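Local coordinates for protein GH5 (Bacteroidetes bacterium AC2a, PDB 4YHE) that probably hydrolyses beta-1,4-glucosidic bonds of cellulose as a family 5 glycoside hydrolase, an endoglucanase linked with a polysaccharide utilization locus, at residues Leu225-Asp230 against Leu236-His241. Residues are numbered along the deposited sequence; the frame is centred on the assembly and turned at random.
Sequences LVLPED and LMVAVH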
loop_
_atom_site.group_PDB
_atom_site.type_symbol
_atom_site.label_atom_id
_atom_site.label_comp_id
_atom_site.label_asym_id
_atom_site.label_seq_id
_atom_site.Cartn_x
_atom_site.Cartn_y
_atom_site.Cartn_z
ATOM N N LEU A 225 -6.577 6.161 -14.197
ATOM C CA LEU A 225 -7.316 6.507 -13.001
ATOM C C LEU A 225 -8.021 7.839 -13.194
ATOM O O LEU A 225 -7.427 8.812 -13.677
ATOM C CB LEU A 225 -6.400 6.622 -11.771
ATOM C CG LEU A 225 -7.063 7.164 -10.486
ATOM C CD1 LEU A 225 -6.467 6.464 -9.280
ATOM C CD2 LEU A 225 -6.892 8.674 -10.351
ATOM N N VAL A 226 -9.281 7.855 -12.800
ATOM C CA VAL A 226 -10.081 9.056 -12.687
ATOM C C VAL A 226 -10.310 9.327 -11.214
ATOM O O VAL A 226 -10.872 8.504 -10.503
ATOM C CB VAL A 226 -11.405 8.922 -13.453
ATOM C CG1 VAL A 226 -12.326 10.130 -13.213
ATOM C CG2 VAL A 226 -11.095 8.853 -14.926
ATOM N N LEU A 227 -9.808 10.468 -10.744
ATOM C CA LEU A 227 -10.077 10.886 -9.363
ATOM C C LEU A 227 -11.562 11.107 -9.142
ATOM O O LEU A 227 -12.171 11.888 -9.860
ATOM C CB LEU A 227 -9.336 12.176 -9.044
ATOM C CG LEU A 227 -7.840 12.040 -9.042
ATOM C CD1 LEU A 227 -7.222 13.417 -9.166
ATOM C CD2 LEU A 227 -7.378 11.361 -7.748
ATOM N N PRO A 228 -12.169 10.433 -8.147
ATOM C CA PRO A 228 -13.612 10.636 -7.965
ATOM C C PRO A 228 -14.022 12.094 -7.736
ATOM O O PRO A 228 -13.247 12.889 -7.211
ATOM C CB PRO A 228 -13.932 9.792 -6.714
ATOM C CG PRO A 228 -12.942 8.658 -6.802
ATOM C CD PRO A 228 -11.680 9.287 -7.353
ATOM N N GLU A 229 -15.228 12.421 -8.155
ATOM C CA GLU A 229 -15.850 13.701 -7.781
ATOM C C GLU A 229 -16.110 13.688 -6.280
ATOM O O GLU A 229 -16.684 12.734 -5.779
ATOM C CB GLU A 229 -17.160 13.876 -8.535
ATOM C CG GLU A 229 -16.976 14.094 -10.018
ATOM C CD GLU A 229 -16.238 15.393 -10.324
ATOM O OE1 GLU A 229 -16.773 16.474 -9.995
ATOM O OE2 GLU A 229 -15.120 15.347 -10.879
ATOM N N ASP A 230 -15.648 14.719 -5.574
ATOM C CA ASP A 230 -15.678 14.730 -4.124
ATOM C C ASP A 230 -16.526 15.921 -3.654
ATOM O O ASP A 230 -16.722 16.875 -4.409
ATOM C CB ASP A 230 -14.256 14.838 -3.556
ATOM C CG ASP A 230 -14.135 14.265 -2.130
ATOM O OD1 ASP A 230 -15.173 13.883 -1.521
ATOM O OD2 ASP A 230 -12.996 14.209 -1.627
ATOM N N LEU A 236 -8.272 13.919 -1.649
ATOM C CA LEU A 236 -7.974 12.606 -2.269
ATOM C C LEU A 236 -6.469 12.427 -2.447
ATOM O O LEU A 236 -5.749 13.399 -2.684
ATOM C CB LEU A 236 -8.676 12.474 -3.618
ATOM C CG LEU A 236 -10.221 12.448 -3.628
ATOM C CD1 LEU A 236 -10.769 12.360 -5.039
ATOM C CD2 LEU A 236 -10.775 11.320 -2.806
ATOM N N MET A 237 -5.983 11.198 -2.257
ATOM C CA MET A 237 -4.597 10.831 -2.509
ATOM C C MET A 237 -4.582 9.615 -3.427
ATOM O O MET A 237 -5.492 8.774 -3.371
ATOM C CB MET A 237 -3.848 10.473 -1.214
ATOM C CG MET A 237 -4.095 11.411 -0.038
ATOM S SD MET A 237 -2.821 11.294 1.220
ATOM C CE MET A 237 -3.331 9.729 1.923
ATOM N N VAL A 238 -3.549 9.534 -4.256
ATOM C CA VAL A 238 -3.401 8.423 -5.200
ATOM C C VAL A 238 -2.511 7.412 -4.522
ATOM O O VAL A 238 -1.430 7.730 -4.075
ATOM C CB VAL A 238 -2.806 8.854 -6.552
ATOM C CG1 VAL A 238 -2.555 7.632 -7.442
ATOM C CG2 VAL A 238 -3.751 9.821 -7.266
ATOM N N ALA A 239 -3.025 6.199 -4.401
ATOM C CA ALA A 239 -2.283 5.069 -3.842
ATOM C C ALA A 239 -1.701 4.256 -4.972
ATOM O O ALA A 239 -2.427 3.880 -5.900
ATOM C CB ALA A 239 -3.222 4.188 -3.045
ATOM N N VAL A 240 -0.434 3.888 -4.841
ATOM C CA VAL A 240 0.220 2.978 -5.783
ATOM C C VAL A 240 1.077 1.956 -5.025
ATOM O O VAL A 240 1.427 2.161 -3.837
ATOM C CB VAL A 240 1.089 3.750 -6.815
ATOM C CG1 VAL A 240 0.240 4.509 -7.819
ATOM C CG2 VAL A 240 2.015 4.745 -6.140
ATOM N N HIS A 241 1.435 0.866 -5.712
ATOM C CA HIS A 241 2.353 -0.118 -5.145
ATOM C C HIS A 241 3.529 -0.293 -6.087
ATOM O O HIS A 241 3.372 -0.232 -7.307
ATOM C CB HIS A 241 1.704 -1.491 -4.924
ATOM C CG HIS A 241 0.591 -1.490 -3.931
ATOM N ND1 HIS A 241 -0.172 -2.605 -3.685
ATOM C CD2 HIS A 241 0.070 -0.507 -3.170
ATOM C CE1 HIS A 241 -1.094 -2.317 -2.787
ATOM N NE2 HIS A 241 -0.969 -1.043 -2.458
#
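Leu236 pushes its forked end between Pro228 and Asp230, and each branch meets a different neighbour. Its CG stands anti to its own carbonyl carbon (chi1 -65°), which carries the fork off the strand to the loop. There CD1 lies 4.0 Å from CD of the Pro228 ring, the two side chains crossing obliquely, and also comes to 3.3 Å from the backbone O of Pro228. CB of Leu227 approaches the same methyl at 4.3 Å. The other branch, CD2, packs against the Asp230 carboxylate, 3.8 Å from OD2, as the two side chains run past each other in opposite directions. That carboxylate is turned to a polar partner as well: its OD1 forms a salt bridge with Arg198 of helix 181-199.

One step along the strand face, Leu227 and Val238 cross at about a right angle, with CD2 of the leucine 4.0 Å from CG2 of the valine. Val238 offers its other methyl, CG1, to CD1 of Leu225 at a looser 4.5 Å, and Tyr284 of helix 270-285 touches both of these residues.

The arrangement illustrates how a beta/alpha barrel covers the outer side of a strand: the loop after helix 218-224 folds back over strand 236-242, the sixth of the eight, just before entering it. An alanine in place of Leu236 would probably cost the Pro228 ring its contact with CD1 and open a gap between loop and strand on the side where CD2 lies beside the Asp230 carboxylate. With no hydrogen bond joining the two segments, their mutual hold rests on shape and apolar burial.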